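Local coordinates for protein short chain dehydrogenase (PDB 6UH2) that binds NAD+ and, as a member of the short-chain dehydrogenase/reductase family, probably carries out oxidoreduction at CH-OH groups with NAD or NADP as acceptor, at residues Y152-A157 and G179-T184; L127-T132 and I145-S150; V102-E107 and D111-E116; H119-G124 and E171-T176. One frame throughout, in Å; residues are numbered along the deposited sequence.

Contact 1 (Y152-A157 and G179-T184); sequences YGVSIA and GIIHFT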
# COMPACT_ATOMS: atom_id res chain seq x y z
N TYR B 152 6.23 14.64 -4.69
CA TYR B 152 6.10 16.09 -4.86
C TYR B 152 4.67 16.52 -5.17
O TYR B 152 4.44 17.71 -5.37
CB TYR B 152 7.06 16.59 -5.95
CG TYR B 152 8.51 16.44 -5.54
CD1 TYR B 152 8.90 16.62 -4.21
CD2 TYR B 152 9.49 16.11 -6.46
CE1 TYR B 152 10.22 16.48 -3.83
CE2 TYR B 152 10.81 15.96 -6.08
CZ TYR B 152 11.17 16.14 -4.76
OH TYR B 152 12.49 16.00 -4.38
N GLY B 153 3.73 15.58 -5.23
CA GLY B 153 2.33 15.94 -5.19
C GLY B 153 1.75 15.90 -3.80
O GLY B 153 0.55 16.16 -3.63
N VAL B 154 2.59 15.60 -2.81
CA VAL B 154 2.22 15.46 -1.40
C VAL B 154 3.11 16.39 -0.59
O VAL B 154 2.63 17.23 0.18
CB VAL B 154 2.37 14.00 -0.93
CG1 VAL B 154 2.12 13.87 0.55
CG2 VAL B 154 1.46 13.09 -1.71
N SER B 155 4.41 16.22 -0.72
CA SER B 155 5.35 17.15 -0.13
C SER B 155 5.73 18.20 -1.17
O SER B 155 5.28 18.16 -2.32
CB SER B 155 6.58 16.42 0.40
OG SER B 155 7.39 17.29 1.19
N ILE B 156 6.56 19.17 -0.77
CA ILE B 156 7.04 20.21 -1.67
C ILE B 156 8.55 20.06 -1.79
O ILE B 156 9.25 19.84 -0.80
CB ILE B 156 6.65 21.62 -1.18
CG1 ILE B 156 5.13 21.80 -1.25
CG2 ILE B 156 7.41 22.70 -1.97
CD1 ILE B 156 4.54 21.63 -2.63
N ALA B 157 9.05 20.16 -3.02
CA ALA B 157 10.48 19.99 -3.25
C ALA B 157 11.29 21.07 -2.54
O ALA B 157 10.87 22.22 -2.42
CB ALA B 157 10.77 20.01 -4.75
N GLY B 179 -3.01 17.02 -8.56
CA GLY B 179 -4.25 16.84 -9.30
C GLY B 179 -4.55 15.38 -9.61
O GLY B 179 -5.71 14.96 -9.61
N ILE B 180 -3.50 14.59 -9.90
CA ILE B 180 -3.68 13.17 -10.19
C ILE B 180 -4.06 12.41 -8.92
O ILE B 180 -4.90 11.50 -8.95
CB ILE B 180 -2.40 12.59 -10.82
CG1 ILE B 180 -2.26 13.08 -12.27
CG2 ILE B 180 -2.37 11.04 -10.77
CD1 ILE B 180 -0.83 12.99 -12.78
N ILE B 181 -3.42 12.74 -7.80
CA ILE B 181 -3.79 12.13 -6.53
C ILE B 181 -5.26 12.39 -6.23
O ILE B 181 -5.99 11.50 -5.78
CB ILE B 181 -2.85 12.62 -5.42
CG1 ILE B 181 -1.44 12.06 -5.64
CG2 ILE B 181 -3.38 12.22 -4.05
CD1 ILE B 181 -0.38 12.72 -4.76
N HIS B 182 -5.73 13.62 -6.48
CA HIS B 182 -7.12 13.91 -6.13
C HIS B 182 -8.08 13.35 -7.17
O HIS B 182 -9.19 12.94 -6.83
CB HIS B 182 -7.33 15.42 -5.94
CG HIS B 182 -8.47 15.75 -5.04
ND1 HIS B 182 -8.61 15.21 -3.78
CD2 HIS B 182 -9.54 16.58 -5.21
CE1 HIS B 182 -9.72 15.67 -3.22
NE2 HIS B 182 -10.30 16.50 -4.06
N PHE B 183 -7.64 13.29 -8.44
CA PHE B 183 -8.43 12.61 -9.47
C PHE B 183 -8.64 11.14 -9.13
O PHE B 183 -9.71 10.57 -9.39
CB PHE B 183 -7.72 12.73 -10.82
CG PHE B 183 -8.42 12.01 -11.94
CD1 PHE B 183 -9.65 12.46 -12.40
CD2 PHE B 183 -7.85 10.90 -12.54
CE1 PHE B 183 -10.32 11.79 -13.44
CE2 PHE B 183 -8.49 10.24 -13.58
CZ PHE B 183 -9.72 10.69 -14.04
N THR B 184 -7.63 10.51 -8.54
CA THR B 184 -7.74 9.13 -8.10
C THR B 184 -8.90 8.95 -7.12
O THR B 184 -9.70 8.02 -7.25
CB THR B 184 -6.43 8.70 -7.46
OG1 THR B 184 -5.38 8.79 -8.42
CG2 THR B 184 -6.53 7.28 -6.93

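Contact 2 (L127-T132 and I145-S150); sequences LLSQYT and ILNFGS. With NAD (nicotinamide-adenine-dinucleotide), chain D.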
# COMPACT_ATOMS: atom_id res chain seq x y z
N LEU B 127 -7.76 11.34 -20.05
CA LEU B 127 -8.23 10.80 -21.32
C LEU B 127 -8.21 9.27 -21.31
O LEU B 127 -9.19 8.62 -21.70
CB LEU B 127 -7.36 11.35 -22.45
CG LEU B 127 -7.84 11.23 -23.89
CD1 LEU B 127 -9.08 12.07 -24.09
CD2 LEU B 127 -6.73 11.67 -24.83
N LEU B 128 -7.10 8.68 -20.86
CA LEU B 128 -7.02 7.22 -20.81
C LEU B 128 -8.01 6.67 -19.80
O LEU B 128 -8.61 5.62 -20.03
CB LEU B 128 -5.59 6.77 -20.48
CG LEU B 128 -4.62 6.59 -21.67
CD1 LEU B 128 -4.96 5.35 -22.47
CD2 LEU B 128 -4.64 7.82 -22.58
N SER B 129 -8.18 7.36 -18.67
CA SER B 129 -9.18 6.91 -17.70
C SER B 129 -10.58 7.00 -18.27
O SER B 129 -11.42 6.13 -18.02
CB SER B 129 -9.07 7.73 -16.41
OG SER B 129 -7.82 7.51 -15.77
N GLN B 130 -10.84 8.02 -19.10
CA GLN B 130 -12.18 8.23 -19.62
C GLN B 130 -12.54 7.17 -20.67
O GLN B 130 -13.64 6.60 -20.64
CB GLN B 130 -12.32 9.63 -20.21
CG GLN B 130 -13.72 9.92 -20.76
CD GLN B 130 -13.81 11.23 -21.52
OE1 GLN B 130 -13.12 11.43 -22.52
NE2 GLN B 130 -14.66 12.14 -21.05
N TYR B 131 -11.63 6.90 -21.62
CA TYR B 131 -11.90 5.86 -22.60
C TYR B 131 -12.00 4.49 -21.94
O TYR B 131 -12.83 3.67 -22.32
CB TYR B 131 -10.82 5.85 -23.69
CG TYR B 131 -11.17 6.85 -24.75
CD1 TYR B 131 -11.99 6.50 -25.83
CD2 TYR B 131 -10.75 8.16 -24.65
CE1 TYR B 131 -12.35 7.44 -26.78
CE2 TYR B 131 -11.11 9.10 -25.59
CZ TYR B 131 -11.90 8.74 -26.65
OH TYR B 131 -12.25 9.72 -27.58
N THR B 132 -11.17 4.24 -20.93
CA THR B 132 -11.18 2.94 -20.26
C THR B 132 -12.45 2.77 -19.43
O THR B 132 -13.09 1.71 -19.48
CB THR B 132 -9.92 2.80 -19.40
OG1 THR B 132 -8.77 2.88 -20.26
CG2 THR B 132 -9.90 1.49 -18.71
N ILE B 145 -7.77 0.67 -12.18
CA ILE B 145 -6.91 1.75 -12.66
C ILE B 145 -5.86 2.03 -11.60
O ILE B 145 -6.16 2.06 -10.39
CB ILE B 145 -7.73 3.01 -12.98
CG1 ILE B 145 -8.75 2.72 -14.10
CG2 ILE B 145 -6.83 4.18 -13.35
CD1 ILE B 145 -9.68 3.90 -14.42
N LEU B 146 -4.62 2.24 -12.03
CA LEU B 146 -3.55 2.65 -11.13
C LEU B 146 -2.87 3.87 -11.72
O LEU B 146 -2.32 3.80 -12.82
CB LEU B 146 -2.53 1.52 -10.91
CG LEU B 146 -1.35 1.92 -10.00
CD1 LEU B 146 -1.84 2.26 -8.58
CD2 LEU B 146 -0.27 0.82 -9.97
N ASN B 147 -2.92 4.98 -10.99
CA ASN B 147 -2.31 6.24 -11.41
C ASN B 147 -0.95 6.41 -10.74
O ASN B 147 -0.60 5.71 -9.78
CB ASN B 147 -3.24 7.41 -11.07
CG ASN B 147 -4.54 7.34 -11.82
OD1 ASN B 147 -4.57 6.89 -12.97
ND2 ASN B 147 -5.63 7.75 -11.18
N PHE B 148 -0.17 7.36 -11.25
CA PHE B 148 1.16 7.63 -10.71
C PHE B 148 1.22 9.08 -10.25
O PHE B 148 1.10 10.01 -11.06
CB PHE B 148 2.25 7.29 -11.73
CG PHE B 148 2.81 5.91 -11.53
CD1 PHE B 148 2.07 4.79 -11.92
CD2 PHE B 148 4.02 5.71 -10.88
CE1 PHE B 148 2.57 3.50 -11.70
CE2 PHE B 148 4.51 4.44 -10.65
CZ PHE B 148 3.78 3.33 -11.06
N GLY B 149 1.36 9.26 -8.93
CA GLY B 149 1.62 10.56 -8.36
C GLY B 149 3.11 10.79 -8.23
O GLY B 149 3.88 10.46 -9.14
N SER B 150 3.51 11.34 -7.09
CA SER B 150 4.89 11.63 -6.74
C SER B 150 4.91 12.13 -5.31
O SER B 150 3.93 12.73 -4.83
CB SER B 150 5.50 12.70 -7.66
OG SER B 150 6.76 13.13 -7.14
PA NAD D . 10.61 8.45 -17.66
O1A NAD D . 10.92 9.89 -18.13
O2A NAD D . 11.74 7.41 -17.59
O5B NAD D . 9.38 7.80 -18.52
C5B NAD D . 8.20 8.51 -18.87
C4B NAD D . 7.69 7.78 -20.09
O4B NAD D . 6.45 8.50 -20.44
C3B NAD D . 8.64 7.87 -21.30
O3B NAD D . 8.80 6.57 -21.92
C2B NAD D . 7.88 8.80 -22.26
O2B NAD D . 8.15 8.49 -23.63
C1B NAD D . 6.40 8.58 -21.84
N9A NAD D . 5.64 9.71 -22.37
C8A NAD D . 6.01 11.05 -22.43
N7A NAD D . 5.10 11.77 -23.04
C5A NAD D . 4.10 10.86 -23.41
C6A NAD D . 2.90 11.00 -24.10
N6A NAD D . 2.47 12.20 -24.56
N1A NAD D . 2.15 9.91 -24.30
C2A NAD D . 2.57 8.72 -23.86
N3A NAD D . 3.71 8.49 -23.20
C4A NAD D . 4.44 9.59 -23.00
O3 NAD D . 9.88 8.50 -16.22
PN NAD D . 9.89 7.53 -14.93
O1N NAD D . 10.95 8.00 -13.90
O2N NAD D . 9.79 6.09 -15.44
O5D NAD D . 8.43 8.07 -14.31
C5D NAD D . 7.27 7.29 -14.52
C4D NAD D . 6.17 7.92 -13.66
O4D NAD D . 6.59 8.05 -12.25
C3D NAD D . 5.91 9.35 -14.11
O3D NAD D . 4.53 9.69 -13.94
C2D NAD D . 6.71 10.25 -13.11
O2D NAD D . 6.15 11.54 -12.93
C1D NAD D . 6.55 9.39 -11.83
N1N NAD D . 7.66 9.57 -10.82
C2N NAD D . 8.96 9.37 -11.16
C3N NAD D . 9.93 9.56 -10.21
C7N NAD D . 11.36 9.34 -10.59
O7N NAD D . 12.22 9.68 -9.80
N7N NAD D . 11.63 8.77 -11.79
C4N NAD D . 9.55 9.93 -8.91
C5N NAD D . 8.24 10.13 -8.60
C6N NAD D . 7.27 9.94 -9.59

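Contact 3 (V102-E107 and D111-E116); sequences VFTPFE and DEEFNE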
# COMPACT_ATOMS: atom_id res chain seq x y z
N VAL B 102 9.63 19.64 -16.12
CA VAL B 102 10.50 20.64 -16.71
C VAL B 102 11.35 21.20 -15.58
O VAL B 102 10.99 21.10 -14.40
CB VAL B 102 9.69 21.75 -17.43
CG1 VAL B 102 8.76 22.47 -16.44
CG2 VAL B 102 10.59 22.72 -18.16
N PHE B 103 12.52 21.75 -15.91
CA PHE B 103 13.49 22.00 -14.85
C PHE B 103 14.00 23.43 -14.71
O PHE B 103 14.81 23.68 -13.81
CB PHE B 103 14.65 21.02 -15.02
CG PHE B 103 14.16 19.61 -15.23
CD1 PHE B 103 13.68 18.86 -14.16
CD2 PHE B 103 14.10 19.06 -16.51
CE1 PHE B 103 13.20 17.58 -14.35
CE2 PHE B 103 13.62 17.78 -16.70
CZ PHE B 103 13.16 17.04 -15.62
N THR B 104 13.54 24.38 -15.52
CA THR B 104 13.93 25.77 -15.35
C THR B 104 13.14 26.41 -14.20
O THR B 104 12.11 25.87 -13.78
CB THR B 104 13.70 26.54 -16.65
OG1 THR B 104 12.32 26.46 -17.01
CG2 THR B 104 14.57 25.96 -17.79
N PRO B 105 13.60 27.53 -13.66
CA PRO B 105 12.95 28.11 -12.47
C PRO B 105 11.55 28.62 -12.77
O PRO B 105 11.20 29.00 -13.89
CB PRO B 105 13.87 29.26 -12.07
CG PRO B 105 15.18 28.95 -12.70
CD PRO B 105 14.85 28.25 -13.98
N PHE B 106 10.75 28.66 -11.70
CA PHE B 106 9.38 29.15 -11.76
C PHE B 106 9.28 30.47 -12.52
O PHE B 106 8.37 30.64 -13.34
CB PHE B 106 8.84 29.31 -10.34
CG PHE B 106 7.57 30.13 -10.25
CD1 PHE B 106 6.37 29.62 -10.71
CD2 PHE B 106 7.59 31.39 -9.67
CE1 PHE B 106 5.20 30.37 -10.60
CE2 PHE B 106 6.43 32.15 -9.56
CZ PHE B 106 5.23 31.64 -10.02
N GLU B 107 10.20 31.40 -12.27
CA GLU B 107 10.05 32.71 -12.88
C GLU B 107 10.32 32.68 -14.38
O GLU B 107 9.97 33.64 -15.08
CB GLU B 107 10.93 33.75 -12.18
CG GLU B 107 12.42 33.48 -12.20
CD GLU B 107 12.89 32.64 -11.02
OE1 GLU B 107 12.04 32.02 -10.33
OE2 GLU B 107 14.12 32.59 -10.78
N ASP B 111 4.54 29.33 -21.15
CA ASP B 111 3.26 28.63 -21.26
C ASP B 111 3.41 27.31 -22.01
O ASP B 111 2.68 26.35 -21.74
CB ASP B 111 2.22 29.52 -21.93
CG ASP B 111 1.84 30.70 -21.06
OD1 ASP B 111 1.96 30.61 -19.81
OD2 ASP B 111 1.43 31.73 -21.63
N GLU B 112 4.34 27.24 -22.95
CA GLU B 112 4.52 26.00 -23.68
C GLU B 112 5.02 24.89 -22.76
O GLU B 112 4.54 23.75 -22.84
CB GLU B 112 5.48 26.23 -24.86
CG GLU B 112 4.90 27.15 -25.95
CD GLU B 112 4.78 28.64 -25.55
OE1 GLU B 112 5.49 29.11 -24.63
OE2 GLU B 112 3.95 29.34 -26.18
N GLU B 113 5.96 25.21 -21.86
CA GLU B 113 6.41 24.24 -20.86
C GLU B 113 5.27 23.84 -19.94
O GLU B 113 5.01 22.66 -19.73
CB GLU B 113 7.55 24.83 -20.03
CG GLU B 113 8.85 25.06 -20.77
CD GLU B 113 9.77 25.98 -20.01
OE1 GLU B 113 9.34 26.55 -18.98
OE2 GLU B 113 10.93 26.14 -20.44
N PHE B 114 4.60 24.84 -19.36
CA PHE B 114 3.51 24.59 -18.43
C PHE B 114 2.45 23.70 -19.07
O PHE B 114 2.05 22.68 -18.49
CB PHE B 114 2.90 25.94 -18.00
CG PHE B 114 1.92 25.83 -16.86
CD1 PHE B 114 0.59 25.54 -17.11
CD2 PHE B 114 2.32 26.06 -15.55
CE1 PHE B 114 -0.33 25.46 -16.07
CE2 PHE B 114 1.41 25.98 -14.51
CZ PHE B 114 0.09 25.67 -14.76
N ASN B 115 1.99 24.07 -20.27
CA ASN B 115 0.92 23.32 -20.92
C ASN B 115 1.35 21.91 -21.31
O ASN B 115 0.52 21.00 -21.33
CB ASN B 115 0.43 24.09 -22.15
CG ASN B 115 -0.27 25.37 -21.78
OD1 ASN B 115 -0.83 25.47 -20.69
ND2 ASN B 115 -0.24 26.35 -22.66
N GLU B 116 2.62 21.71 -21.66
CA GLU B 116 3.06 20.37 -22.04
C GLU B 116 3.01 19.43 -20.84
O GLU B 116 2.58 18.27 -20.97
CB GLU B 116 4.47 20.41 -22.63
CG GLU B 116 4.82 19.18 -23.45
CD GLU B 116 3.74 18.85 -24.48
OE1 GLU B 116 3.11 17.78 -24.35
OE2 GLU B 116 3.52 19.67 -25.39
O HOH W 1 11.99 28.22 -19.06

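Contact 4 (H119-G124 and E171-T176); sequences HVNLNG and EVYAMT. With NAD (nicotinamide-adenine-dinucleotide), chain D.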
# COMPACT_ATOMS: atom_id res chain seq x y z
N HIS B 119 -0.65 18.63 -20.13
CA HIS B 119 -1.27 17.73 -21.11
C HIS B 119 -0.87 16.28 -20.89
O HIS B 119 -1.72 15.39 -20.92
CB HIS B 119 -0.95 18.21 -22.52
CG HIS B 119 -1.58 19.52 -22.83
ND1 HIS B 119 -1.15 20.35 -23.83
CD2 HIS B 119 -2.60 20.16 -22.21
CE1 HIS B 119 -1.89 21.45 -23.84
NE2 HIS B 119 -2.78 21.36 -22.86
N VAL B 120 0.42 16.02 -20.63
CA VAL B 120 0.83 14.63 -20.41
C VAL B 120 0.29 14.12 -19.08
O VAL B 120 -0.32 13.05 -19.00
CB VAL B 120 2.36 14.49 -20.50
CG1 VAL B 120 2.81 13.09 -20.12
CG2 VAL B 120 2.84 14.83 -21.91
N ASN B 121 0.49 14.90 -18.01
CA ASN B 121 0.18 14.42 -16.67
C ASN B 121 -1.32 14.43 -16.40
O ASN B 121 -1.89 13.41 -15.98
CB ASN B 121 0.94 15.25 -15.61
CG ASN B 121 2.46 15.09 -15.70
OD1 ASN B 121 3.00 14.44 -16.61
ND2 ASN B 121 3.17 15.71 -14.75
N LEU B 122 -2.00 15.56 -16.63
CA LEU B 122 -3.43 15.66 -16.31
C LEU B 122 -4.32 15.17 -17.46
O LEU B 122 -5.14 14.27 -17.26
CB LEU B 122 -3.82 17.10 -15.93
CG LEU B 122 -3.53 17.62 -14.53
CD1 LEU B 122 -4.17 19.00 -14.35
CD2 LEU B 122 -4.00 16.64 -13.43
N ASN B 123 -4.21 15.79 -18.64
CA ASN B 123 -5.04 15.36 -19.78
C ASN B 123 -4.84 13.88 -20.08
O ASN B 123 -5.80 13.15 -20.36
CB ASN B 123 -4.73 16.18 -21.03
CG ASN B 123 -5.21 17.61 -20.92
OD1 ASN B 123 -4.63 18.40 -20.19
ND2 ASN B 123 -6.30 17.94 -21.63
N GLY B 124 -3.59 13.42 -20.07
CA GLY B 124 -3.33 12.03 -20.43
C GLY B 124 -3.96 11.05 -19.46
O GLY B 124 -4.55 10.05 -19.88
N GLU B 171 6.74 24.18 -10.38
CA GLU B 171 5.40 24.37 -9.83
C GLU B 171 4.38 23.49 -10.53
O GLU B 171 3.46 22.98 -9.89
CB GLU B 171 4.99 25.84 -9.94
CG GLU B 171 4.76 26.36 -11.37
CD GLU B 171 5.96 26.14 -12.27
OE1 GLU B 171 7.05 26.62 -11.91
OE2 GLU B 171 5.84 25.46 -13.31
N VAL B 172 4.52 23.31 -11.85
CA VAL B 172 3.49 22.61 -12.60
C VAL B 172 3.53 21.12 -12.30
O VAL B 172 2.50 20.43 -12.37
CB VAL B 172 3.63 22.91 -14.11
CG1 VAL B 172 4.96 22.36 -14.66
CG2 VAL B 172 2.45 22.34 -14.88
N TYR B 173 4.71 20.58 -11.96
CA TYR B 173 4.77 19.19 -11.53
C TYR B 173 4.02 18.99 -10.22
O TYR B 173 3.25 18.03 -10.08
CB TYR B 173 6.23 18.75 -11.40
CG TYR B 173 6.42 17.25 -11.27
CD1 TYR B 173 6.25 16.42 -12.36
CD2 TYR B 173 6.77 16.68 -10.05
CE1 TYR B 173 6.43 15.04 -12.24
CE2 TYR B 173 6.95 15.31 -9.92
CZ TYR B 173 6.78 14.50 -11.02
OH TYR B 173 6.96 13.13 -10.91
N ALA B 174 4.23 19.89 -9.25
CA ALA B 174 3.48 19.81 -8.00
C ALA B 174 1.98 19.94 -8.26
O ALA B 174 1.18 19.17 -7.71
CB ALA B 174 3.95 20.91 -7.05
N MET B 175 1.59 20.89 -9.10
CA MET B 175 0.18 21.07 -9.43
C MET B 175 -0.42 19.80 -10.02
O MET B 175 -1.48 19.34 -9.59
CB MET B 175 0.02 22.23 -10.42
CG MET B 175 0.05 23.62 -9.81
SD MET B 175 0.01 24.80 -11.19
CE MET B 175 -0.97 26.14 -10.51
N THR B 176 0.23 19.25 -11.05
CA THR B 176 -0.41 18.14 -11.77
C THR B 176 -0.37 16.84 -10.97
O THR B 176 -1.28 16.02 -11.10
CB THR B 176 0.21 17.92 -13.15
OG1 THR B 176 1.60 17.61 -13.03
CG2 THR B 176 0.03 19.18 -14.04
PA NAD D . 10.61 8.45 -17.66
O1A NAD D . 10.92 9.89 -18.13
O2A NAD D . 11.74 7.41 -17.59
O5B NAD D . 9.38 7.80 -18.52
C5B NAD D . 8.20 8.51 -18.87
C4B NAD D . 7.69 7.78 -20.09
O4B NAD D . 6.45 8.50 -20.44
C3B NAD D . 8.64 7.87 -21.30
O3B NAD D . 8.80 6.57 -21.92
C2B NAD D . 7.88 8.80 -22.26
O2B NAD D . 8.15 8.49 -23.63
C1B NAD D . 6.40 8.58 -21.84
N9A NAD D . 5.64 9.71 -22.37
C8A NAD D . 6.01 11.05 -22.43
N7A NAD D . 5.10 11.77 -23.04
C5A NAD D . 4.10 10.86 -23.41
C6A NAD D . 2.90 11.00 -24.10
N6A NAD D . 2.47 12.20 -24.56
N1A NAD D . 2.15 9.91 -24.30
C2A NAD D . 2.57 8.72 -23.86
N3A NAD D . 3.71 8.49 -23.20
C4A NAD D . 4.44 9.59 -23.00
O3 NAD D . 9.88 8.50 -16.22
PN NAD D . 9.89 7.53 -14.93
O1N NAD D . 10.95 8.00 -13.90
O2N NAD D . 9.79 6.09 -15.44
O5D NAD D . 8.43 8.07 -14.31
C5D NAD D . 7.27 7.29 -14.52
C4D NAD D . 6.17 7.92 -13.66
O4D NAD D . 6.59 8.05 -12.25
C3D NAD D . 5.91 9.35 -14.11
O3D NAD D . 4.53 9.69 -13.94
C2D NAD D . 6.71 10.25 -13.11
O2D NAD D . 6.15 11.54 -12.93
C1D NAD D . 6.55 9.39 -11.83
N1N NAD D . 7.66 9.57 -10.82
C2N NAD D . 8.96 9.37 -11.16
C3N NAD D . 9.93 9.56 -10.21
C7N NAD D . 11.36 9.34 -10.59
O7N NAD D . 12.22 9.68 -9.80
N7N NAD D . 11.63 8.77 -11.79
C4N NAD D . 9.55 9.93 -8.91
C5N NAD D . 8.24 10.13 -8.60
C6N NAD D . 7.27 9.94 -9.59

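Contact 1 (Y152-A157 and G179-T184)
Ile181 reaches from helix 171-191 to the loop at Gly153 and Val154. Its CB already points at that loop. From there CG1 lies anti to the carbonyl carbon (chi1 -69°), and the chain runs on extended (chi2 168°), so that CD1 is the atom that arrives. Ile181 CD1 lies 3.6 Å from Val154 CG2, where the two side chains cross at about a right angle. Ile181 CD1 is also 3.7 Å from Gly153 O, so the end of the isoleucine rests partly on a methyl and partly on bare backbone. Glycine offers no side chain here, and the isoleucine tip comes in against the main chain itself. The fit is tight: a side-chain carbon on Gly153 would come only about 3.3 Å from Ile181 CD1. The isoleucine side chain also touches Cys200 and Ser202 of strand 197-203 and Asn252 of strand 252-255, and Asn252 touches Val154 as well. Across the contact itself the chemistry is van der Waals contact, a methyl against a methyl and a carbonyl oxygen: 83 Å² buried at the surface, with no directional bond. Shape rather than polarity therefore fits this loop to the helix, close to the NAD-binding Lys177.

Contact 2 (L127-T132 and I145-S150)
Ser129 on helix 111-139 faces Ile145 and Asn147 of strand 144-148, but only at arm's length: Ser129 OG is 4.2 Å from Ile145 CG2 and 4.3 Å from Asn147 OD1. This is the loose part, buried yet without a bond between the two segments. The polar ends are satisfied elsewhere. Ser129 OG is hydrogen-bonded to Thr125 O one turn back in its own helix, while Asn147 is held at both ends of its amide, OD1 by Asn96 ND2 and ND2 by Thr184 OG1. Asn147 thus ties the neighbouring strand 93-96 to helix 171-191.

Closer contacts come at and past the end of the strand, where Phe148, Gly149 and Ser150 meet NAD rather than the helix. Gly149 O comes to 3.5 Å from NAD C6N of the nicotinamide, and Ser150 OG, swung opposite the backbone nitrogen (chi1 169°), lies 3.6 Å from NAD C5N. Phe148 CD2 approaches the ribose oxygen NAD O4D at 3.7 Å, with the ring set obliquely to it. Ser150 OG is itself hydrogen-bonded to Tyr152 N. Strand 93-96, helix 111-139 and the adjacent parallel strand 144-148 form a beta-alpha-beta crossover, and a cofactor lying at the C-terminal ends of such strands is the hallmark of the Rossmann fold.

Contact 3 (V102-E107 and D111-E116)
Glu113, near the start of helix 111-139, extends its side chain across to Val102 and Thr104 of the preceding loop. Val102 CG2 lies against the end of the glutamate stem, 3.9 Å from Glu113 CG and 3.8 Å from the carboxylate carbon Glu113 CD, the two side chains crossing at about a right angle. Val102 has a second conformer, so this packing is somewhat tentative. The carboxylate passes the threonine, with Glu113 OE1 3.6 Å from Thr104 OG1, and a water joins the two. Thr104 OG1 donates to the water oxygen at 2.7 Å, and the water in turn donates to Glu113 OE2, also at 2.7 Å. The hydroxyl sits between backbone N and carbonyl carbon (chi1 59°), which directs it at the helix.

Outside this first shell, the other carboxylate oxygen has two partners beyond the segments. Glu113 OE1 accepts from Thr110 N, just ahead of the helix, and forms a salt bridge with Arg109 NH1. The same arginine reaches Thr104 O through NH2, so it braces both sides of the contact. With a guanidinium, a backbone N-H and a donating water around it, the glutamate is probably ionised, and its charge probably helps link the loop to the first turn of the helix, through the water and Arg109.

Contact 4 (H119-G124 and E171-T176)
The Asn121 amide and the Tyr173 ring are turned 75° against each other, with Asn121 ND2 4.0 Å from Tyr173 CD1 and oblique to the ring. At the ring's edge, in its plane, lies the ribose hydroxyl O2D of NAD, hydrogen-bonded to Tyr173 OH at 2.7 Å; either oxygen could be the donor. Both polar atoms of the amide have partners. Asn121 ND2 donates to Thr176 OG1 at 3.0 Å along a nearly straight line (163°), with the oxygen close to the amide plane, while OD1 accepts from Ile100 N. These bonds fix the flip of the asparagine.

Thr176 OG1 takes the place between its backbone N and carbonyl carbon (chi1 60°), from where it faces Asn121 and can still donate to Val172 O at 3.0 Å. Tyr173 and Lys177, both NAD ligands, have the spacing of the YxxxK motif of short-chain dehydrogenases. Together with Asn121 and Ser150 they are consistent with the family's Asn-Ser-Tyr-Lys tetrad. The helix bearing Asn121 is widened by a pi-type turn, in which Gly124 N bonds to His119 O at 2.8 Å.

The two helices run almost parallel, their short axes 10.0 Å apart. Beside the polar pair Leu122 packs on the same threonine: Leu122 CG is 3.9 Å from Thr176 CG2, and Leu122 CD2 is 3.6 Å from Thr176 O. On the cofactor side of the same helix, the methyls of Val120 lie against the adenine of NAD.

Contacts 2 and 4 both reach NAD, with centres 12 Å apart, and meet where Ser150 OG packs 3.5 Å from Tyr173 CE2; along the chain contact 2 is nested inside the span closed by contact 4. Contact 1 continues contact 4 down helix 171-191, Ile180 CD1 lying 3.4 Å from Asn121 O. Its centre is 14 Å from that of contact 2, which it touches where Phe183 CE2 packs 3.6 Å from Ser129 OG. Contact 3 lies at the N-terminal end of helix 111-139 and the loop before it, about 9 Å from contact 1 at the nearest atoms. It meets contact 4 where Phe114 CZ packs 3.7 Å from Met175 SD, and the side chain of Val102 stays about 12 Å from NAD.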